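PDB 2FNA: conserved hypothetical protein from Sulfolobus solfataricus, which binds ADP and magnesium and is an archaeal AAA+ ATPase, probably hydrolysing ATP, whose cellular role is not established. Local coordinates for residues Leu254-Asn258 and Leu259-Ile263; Ile318-Ser321 and Asp322-Tyr326; Leu329-Leu332 and Thr333-Trp337. All coordinates share one frame; numbering follows the deposited sequence.

Interaction 1 of 3, residues Leu254-Asn258 and Leu259-Ile263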
loop_
_atom_site.group_PDB
_atom_site.type_symbol
_atom_site.label_atom_id
_atom_site.label_comp_id
_atom_site.label_asym_id
_atom_site.label_seq_id
_atom_site.Cartn_x
_atom_site.Cartn_y
_atom_site.Cartn_z
ATOM N N LEU A 254 -15.665 21.613 1.690
ATOM C CA LEU A 254 -17.109 21.482 1.537
ATOM C C LEU A 254 -17.810 21.634 2.867
ATOM O O LEU A 254 -18.904 22.177 2.974
ATOM C CB LEU A 254 -17.447 20.129 0.903
ATOM C CG LEU A 254 -17.185 19.959 -0.599
ATOM C CD1 LEU A 254 -17.750 18.638 -1.054
ATOM C CD2 LEU A 254 -17.783 21.078 -1.416
ATOM N N ASP A 255 -17.144 21.190 3.907
ATOM C CA ASP A 255 -17.752 21.194 5.204
ATOM C C ASP A 255 -17.740 22.571 5.824
ATOM O O ASP A 255 -18.634 22.908 6.573
ATOM C CB ASP A 255 -17.020 20.220 6.125
ATOM C CG ASP A 255 -17.788 19.958 7.375
ATOM O OD1 ASP A 255 -19.001 19.634 7.258
ATOM O OD2 ASP A 255 -17.200 20.127 8.456
ATOM N N ASN A 256 -16.715 23.358 5.529
ATOM C CA ASN A 256 -16.582 24.623 6.183
ATOM C C ASN A 256 -16.527 25.880 5.258
ATOM O O ASN A 256 -16.839 26.971 5.705
ATOM C CB ASN A 256 -15.403 24.523 7.143
ATOM C CG ASN A 256 -14.290 25.409 6.753
ATOM O OD1 ASN A 256 -13.675 25.227 5.684
ATOM N ND2 ASN A 256 -14.041 26.439 7.585
ATOM N N LYS A 257 -16.147 25.729 3.994
ATOM C CA LYS A 257 -16.110 26.832 3.003
ATOM C C LYS A 257 -15.157 27.982 3.341
ATOM O O LYS A 257 -15.360 29.106 2.888
ATOM C CB LYS A 257 -17.502 27.415 2.761
ATOM C CG LYS A 257 -18.578 26.389 2.451
ATOM C CD LYS A 257 -18.602 26.012 1.007
ATOM C CE LYS A 257 -19.776 25.091 0.721
ATOM N NZ LYS A 257 -21.102 25.737 0.939
ATOM N N ASN A 258 -14.131 27.713 4.135
ATOM C CA ASN A 258 -13.084 28.680 4.404
ATOM C C ASN A 258 -11.805 28.092 3.855
ATOM O O ASN A 258 -11.357 27.045 4.292
ATOM C CB ASN A 258 -12.951 28.966 5.900
ATOM C CG ASN A 258 -12.008 30.117 6.193
ATOM O OD1 ASN A 258 -10.812 30.041 5.948
ATOM N ND2 ASN A 258 -12.551 31.190 6.712
ATOM N N LEU A 259 -11.224 28.772 2.885
ATOM C CA LEU A 259 -10.064 28.261 2.198
ATOM C C LEU A 259 -8.880 28.059 3.125
ATOM O O LEU A 259 -8.239 27.022 3.061
ATOM C CB LEU A 259 -9.684 29.187 1.052
ATOM C CG LEU A 259 -8.433 28.740 0.318
ATOM C CD1 LEU A 259 -8.723 27.484 -0.463
ATOM C CD2 LEU A 259 -7.931 29.857 -0.602
ATOM N N ASP A 260 -8.578 29.029 3.980
ATOM C CA ASP A 260 -7.379 28.948 4.813
ATOM C C ASP A 260 -7.537 27.918 5.893
ATOM O O ASP A 260 -6.573 27.245 6.267
ATOM C CB ASP A 260 -7.072 30.275 5.509
ATOM C CG ASP A 260 -6.642 31.368 4.555
ATOM O OD1 ASP A 260 -6.353 31.078 3.367
ATOM O OD2 ASP A 260 -6.591 32.532 5.016
ATOM N N PHE A 261 -8.743 27.846 6.453
ATOM C CA PHE A 261 -9.057 26.810 7.418
ATOM C C PHE A 261 -8.910 25.420 6.802
ATOM O O PHE A 261 -8.261 24.571 7.398
ATOM C CB PHE A 261 -10.457 27.017 8.004
ATOM C CG PHE A 261 -10.889 25.942 8.970
ATOM C CD1 PHE A 261 -10.600 26.051 10.317
ATOM C CD2 PHE A 261 -11.615 24.831 8.524
ATOM C CE1 PHE A 261 -11.005 25.077 11.205
ATOM C CE2 PHE A 261 -12.037 23.859 9.411
ATOM C CZ PHE A 261 -11.722 23.981 10.757
ATOM N N ALA A 262 -9.488 25.187 5.626
ATOM C CA ALA A 262 -9.409 23.867 4.966
ATOM C C ALA A 262 -7.983 23.447 4.600
ATOM O O ALA A 262 -7.629 22.274 4.729
ATOM C CB ALA A 262 -10.308 23.803 3.748
ATOM N N ILE A 263 -7.177 24.391 4.138
ATOM C CA ILE A 263 -5.753 24.125 3.896
ATOM C C ILE A 263 -4.984 23.809 5.160
ATOM O O ILE A 263 -4.224 22.831 5.174
ATOM C CB ILE A 263 -5.078 25.297 3.166
ATOM C CG1 ILE A 263 -5.498 25.252 1.695
ATOM C CG2 ILE A 263 -3.525 25.214 3.294
ATOM C CD1 ILE A 263 -5.089 26.422 0.889
#
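N258 OD1 takes two backbone N-H groups from the start of the next helix. F261 N gives the straight bond, 3.1 Å from N258 OD1 with an angle of 172° at the hydrogen. This donor stands tilted out of the plane of the amide carbonyl. D260 N adds a weak, bent bond to the same OD1. The side chain reaches there because N258 CG lies anti to the backbone N (chi1 -172°), beside its own carbonyl carbon, and the amide turns toward the first turn of the helix. N258 O then accepts from A262 N at 3.0 Å, the first backbone bond of helix 259-282. N258 is therefore the N-cap of that helix. The chain enters it from helix 243-256 through a tight bend, with K257 at positive phi. N256 OD1 accepts from N258 N at 3.0 Å, which makes an Asx turn, and the donor sits above the carbonyl plane. The other branch of the same amide, ND2, comes within 3.1 Å of F261 CD2. The amide and ring planes are 40° apart. F261 also meets the cap residue, for its CB packs 3.7 Å from N258 OD1. There the ring and the N258 amide are nearly perpendicular. A262 CB lies 3.5 Å from N258 O, and A262 also touches F249 and I252 of helix 243-256.

Interaction 2 of 3, residues Ile318-Ser321 and Asp322-Tyr326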
loop_
_atom_site.group_PDB
_atom_site.type_symbol
_atom_site.label_atom_id
_atom_site.label_comp_id
_atom_site.label_asym_id
_atom_site.label_seq_id
_atom_site.Cartn_x
_atom_site.Cartn_y
_atom_site.Cartn_z
ATOM N N ILE A 318 30.990 13.172 16.078
ATOM C CA ILE A 318 31.858 12.083 15.634
ATOM C C ILE A 318 31.878 12.010 14.118
ATOM O O ILE A 318 30.958 12.508 13.462
ATOM C CB ILE A 318 31.360 10.716 16.172
ATOM N N GLU A 319 32.928 11.404 13.565
ATOM C CA GLU A 319 32.935 11.036 12.157
ATOM C C GLU A 319 31.989 9.850 12.006
ATOM O O GLU A 319 31.871 9.029 12.920
ATOM C CB GLU A 319 34.337 10.669 11.674
ATOM N N ILE A 320 31.302 9.780 10.871
ATOM C CA ILE A 320 30.347 8.690 10.591
ATOM C C ILE A 320 30.705 8.029 9.251
ATOM O O ILE A 320 31.004 8.711 8.270
ATOM C CB ILE A 320 28.878 9.209 10.627
ATOM C CG1 ILE A 320 28.470 9.525 12.071
ATOM C CG2 ILE A 320 27.891 8.184 10.023
ATOM C CD1 ILE A 320 27.320 10.501 12.196
ATOM N N SER A 321 30.687 6.700 9.220
ATOM C CA SER A 321 31.198 5.966 8.065
ATOM C C SER A 321 30.268 6.100 6.882
ATOM O O SER A 321 29.095 6.485 7.032
ATOM C CB SER A 321 31.406 4.486 8.396
ATOM O OG SER A 321 30.172 3.830 8.581
ATOM N N ASP A 322 30.786 5.773 5.704
ATOM C CA ASP A 322 29.966 5.744 4.492
ATOM C C ASP A 322 29.033 4.533 4.447
ATOM O O ASP A 322 28.036 4.568 3.738
ATOM C CB ASP A 322 30.845 5.777 3.240
ATOM C CG ASP A 322 31.635 7.070 3.114
ATOM O OD1 ASP A 322 31.238 8.097 3.713
ATOM O OD2 ASP A 322 32.662 7.050 2.409
ATOM N N SER A 323 29.361 3.479 5.194
ATOM C CA SER A 323 28.537 2.263 5.253
ATOM C C SER A 323 27.251 2.522 6.010
ATOM O O SER A 323 26.179 2.068 5.602
ATOM C CB SER A 323 29.267 1.113 5.960
ATOM O OG SER A 323 30.447 0.733 5.279
ATOM N N GLU A 324 27.380 3.218 7.137
ATOM C CA GLU A 324 26.233 3.584 7.951
ATOM C C GLU A 324 25.300 4.496 7.150
ATOM O O GLU A 324 24.094 4.224 7.055
ATOM C CB GLU A 324 26.692 4.272 9.247
ATOM C CG GLU A 324 27.285 3.307 10.272
ATOM C CD GLU A 324 27.925 4.008 11.474
ATOM O OE1 GLU A 324 28.977 4.689 11.315
ATOM O OE2 GLU A 324 27.387 3.846 12.592
ATOM N N ILE A 325 25.879 5.542 6.555
ATOM C CA ILE A 325 25.136 6.523 5.748
ATOM C C ILE A 325 24.364 5.854 4.596
ATOM O O ILE A 325 23.202 6.139 4.382
ATOM C CB ILE A 325 26.063 7.603 5.122
ATOM C CG1 ILE A 325 26.870 8.363 6.195
ATOM C CG2 ILE A 325 25.245 8.575 4.246
ATOM C CD1 ILE A 325 26.185 9.578 6.788
ATOM N N TYR A 326 25.046 4.987 3.858
ATOM C CA TYR A 326 24.462 4.242 2.760
ATOM C C TYR A 326 23.255 3.433 3.226
ATOM O O TYR A 326 22.213 3.413 2.564
ATOM C CB TYR A 326 25.514 3.300 2.161
ATOM C CG TYR A 326 25.002 2.425 1.027
ATOM C CD1 TYR A 326 24.916 2.917 -0.276
ATOM C CD2 TYR A 326 24.612 1.103 1.257
ATOM C CE1 TYR A 326 24.454 2.125 -1.318
ATOM C CE2 TYR A 326 24.148 0.304 0.222
ATOM C CZ TYR A 326 24.073 0.821 -1.062
ATOM O OH TYR A 326 23.611 0.034 -2.097
#
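S321 and E324 face each other across the first turn of helix 322-334 and form a capping box. The OG of S321, the N-cap, accepts from E324 N at 3.2 Å, with an angle of 165° at the hydrogen. The hydroxyl sits between its own backbone N and carbonyl carbon (chi1 69°), which turns OG toward the helix start. The E324 side chain comes back the other way. Its CG is anti to the carbonyl carbon, and the chain runs extended beyond CG until the carboxylate swings beside the serine. S321 OG donates to E324 OE1 at 3.1 Å. It meets that oxygen on the anti side, 18° out of the carboxylate plane. S321 N adds a weak bond to the same OE1 at 3.4 Å. I320 crosses both E324 and I325 at about a right angle. Its CG2 lies 3.9 Å from E324 OE1 and also 3.9 Å from I325 CD1. I320 and I325 also pack on L312 of helix 305-316, and this apolar group lies beside the polar cap. The other carboxylate oxygen, E324 OE2, has a long, weak ion pair with R291. Two donors of S321, one of them weakly held, converge on OE1, while the serine oxygen both gives and accepts a bond. The pairing fixes the serine rotation, and the negative carboxylate is likely to be favoured near this helix N-terminus.

Interaction 3 of 3, residues Leu329-Leu332 and Thr333-Trp337; sequences LTQL and TKHSW
L329 O accepts two bonds from T333. T333 N and T333 OG1 each lie 2.9 Å from L329 O and reach it from opposite faces of the carbonyl plane. OG1 sits anti to the T333 carbonyl carbon (chi1 -57°), and this points the hydroxyl back along the helix. A valine here would probably keep the helical N-H bond but leave L329 O without its second donor. The last regular bonds of the helix are K334 N to T330 O and H335 N to Q331 O. W337 N then turns back to L332 O at 2.8 Å, and helix 322-334 closes in a Schellman motif with S336, at positive phi, in the C-prime place. Its companion bond, S336 N to T333 O, is weak. The Q331 and H335 side chains run alongside each other in the same direction, with amide and ring planes 62° apart. One water joins them, donating to Q331 OE1 at 2.7 Å and lying 3.0 Å from H335 NE2, at the edge of the ring. R285 also bonds Q331 OE1, and E179 holds H335 ND1. The T330 side chain lies along that of K334, with T330 CG2 4.1 Å from K334 CG, and K334 NZ goes on to a salt bridge with D185. Deeper in, L332 CD2 packs 3.8 Å from W337 CB, the two side chains crossing at a slant. L332 also touches I295 of helix 289-299 and I338 of strand 338-340, while the W337 ring meets F278 and F281 of helix 259-282 edge-to-face.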
loop_
_atom_site.group_PDB
_atom_site.type_symbol
_atom_site.label_atom_id
_atom_site.label_comp_id
_atom_site.label_asym_id
_atom_site.label_seq_id
_atom_site.Cartn_x
_atom_site.Cartn_y
_atom_site.Cartn_z
ATOM N N LEU A 329 20.126 5.754 4.093
ATOM C CA LEU A 329 19.469 6.221 2.875
ATOM C C LEU A 329 18.822 5.089 2.099
ATOM O O LEU A 329 17.756 5.270 1.542
ATOM C CB LEU A 329 20.442 7.000 1.978
ATOM C CG LEU A 329 20.983 8.281 2.611
ATOM C CD1 LEU A 329 22.095 8.883 1.750
ATOM C CD2 LEU A 329 19.858 9.279 2.850
ATOM N N THR A 330 19.452 3.925 2.060
ATOM C CA THR A 330 18.866 2.745 1.398
ATOM C C THR A 330 17.555 2.307 2.040
ATOM O O THR A 330 16.615 1.943 1.341
ATOM C CB THR A 330 19.847 1.545 1.420
ATOM O OG1 THR A 330 20.980 1.867 0.615
ATOM C CG2 THR A 330 19.181 0.257 0.880
ATOM N N GLN A 331 17.510 2.308 3.372
ATOM C CA GLN A 331 16.300 1.947 4.073
ATOM C C GLN A 331 15.170 2.955 3.756
ATOM O O GLN A 331 14.036 2.562 3.456
ATOM C CB GLN A 331 16.571 1.842 5.578
ATOM C CG GLN A 331 17.383 0.615 5.971
ATOM C CD GLN A 331 16.703 -0.678 5.530
ATOM O OE1 GLN A 331 15.659 -1.048 6.056
ATOM N NE2 GLN A 331 17.285 -1.352 4.547
ATOM N N LEU A 332 15.499 4.240 3.815
ATOM C CA LEU A 332 14.538 5.328 3.550
ATOM C C LEU A 332 13.990 5.221 2.132
ATOM O O LEU A 332 12.765 5.371 1.892
ATOM C CB LEU A 332 15.215 6.702 3.789
ATOM C CG LEU A 332 15.415 7.079 5.268
ATOM C CD1 LEU A 332 16.274 8.316 5.444
ATOM C CD2 LEU A 332 14.067 7.288 5.948
ATOM N N THR A 333 14.880 4.930 1.184
ATOM C CA THR A 333 14.468 4.751 -0.218
ATOM C C THR A 333 13.585 3.510 -0.406
ATOM O O THR A 333 12.586 3.554 -1.150
ATOM C CB THR A 333 15.679 4.663 -1.145
ATOM O OG1 THR A 333 16.484 5.831 -0.986
ATOM C CG2 THR A 333 15.263 4.579 -2.574
ATOM N N LYS A 334 13.946 2.406 0.254
ATOM C CA LYS A 334 13.177 1.152 0.132
ATOM C C LYS A 334 11.774 1.304 0.691
ATOM O O LYS A 334 10.857 0.649 0.231
ATOM C CB LYS A 334 13.850 0.005 0.895
ATOM C CG LYS A 334 15.190 -0.428 0.349
ATOM C CD LYS A 334 15.086 -1.662 -0.535
ATOM C CE LYS A 334 16.335 -2.510 -0.396
ATOM N NZ LYS A 334 16.423 -3.451 -1.536
ATOM N N HIS A 335 11.642 2.121 1.736
ATOM C CA HIS A 335 10.391 2.333 2.422
ATOM C C HIS A 335 9.658 3.593 1.866
ATOM O O HIS A 335 8.568 3.943 2.321
ATOM C CB HIS A 335 10.600 2.379 3.947
ATOM C CG HIS A 335 10.984 1.056 4.543
ATOM N ND1 HIS A 335 10.071 0.226 5.168
ATOM C CD2 HIS A 335 12.175 0.408 4.589
ATOM C CE1 HIS A 335 10.687 -0.867 5.580
ATOM N NE2 HIS A 335 11.958 -0.784 5.236
ATOM N N SER A 336 10.217 4.181 0.808
ATOM C CA SER A 336 9.562 5.234 0.008
ATOM C C SER A 336 9.409 6.570 0.759
ATOM O O SER A 336 8.506 7.369 0.469
ATOM C CB SER A 336 8.239 4.727 -0.543
ATOM O OG SER A 336 8.478 3.779 -1.568
ATOM N N TRP A 337 10.354 6.858 1.656
ATOM C CA TRP A 337 10.358 8.144 2.369
ATOM C C TRP A 337 11.008 9.200 1.516
ATOM O O TRP A 337 10.543 10.361 1.476
ATOM C CB TRP A 337 11.051 8.028 3.731
ATOM C CG TRP A 337 10.173 7.354 4.649
ATOM C CD1 TRP A 337 10.160 6.027 4.958
ATOM C CD2 TRP A 337 9.074 7.940 5.334
ATOM N NE1 TRP A 337 9.146 5.762 5.834
ATOM C CE2 TRP A 337 8.450 6.918 6.069
ATOM C CE3 TRP A 337 8.565 9.239 5.411
ATOM C CZ2 TRP A 337 7.339 7.156 6.870
ATOM C CZ3 TRP A 337 7.469 9.472 6.195
ATOM C CH2 TRP A 337 6.860 8.447 6.916
HETATM O O HOH W 1 13.798 -3.038 5.906
#

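The three contacts follow one another along the chain, all in its C-terminal third. Interaction 1 caps the start of helix 259-282. Interactions 2 and 3 mark the two ends of helix 322-334, in the winged helix-turn-helix domain, with centres about 16 Å apart. Interaction 1 is remote from both: its centre is about 45 Å from that of interaction 2 and about 34 Å from that of interaction 3. Helix 259-282 bridges part of this gap, since its far end packs on L332 and W337. In interaction 3 the S336 side chain is about 11 Å from ADP. K334 to D185, H335 to E179 and S336 to L38 join the winged-helix region to the ATPase part there.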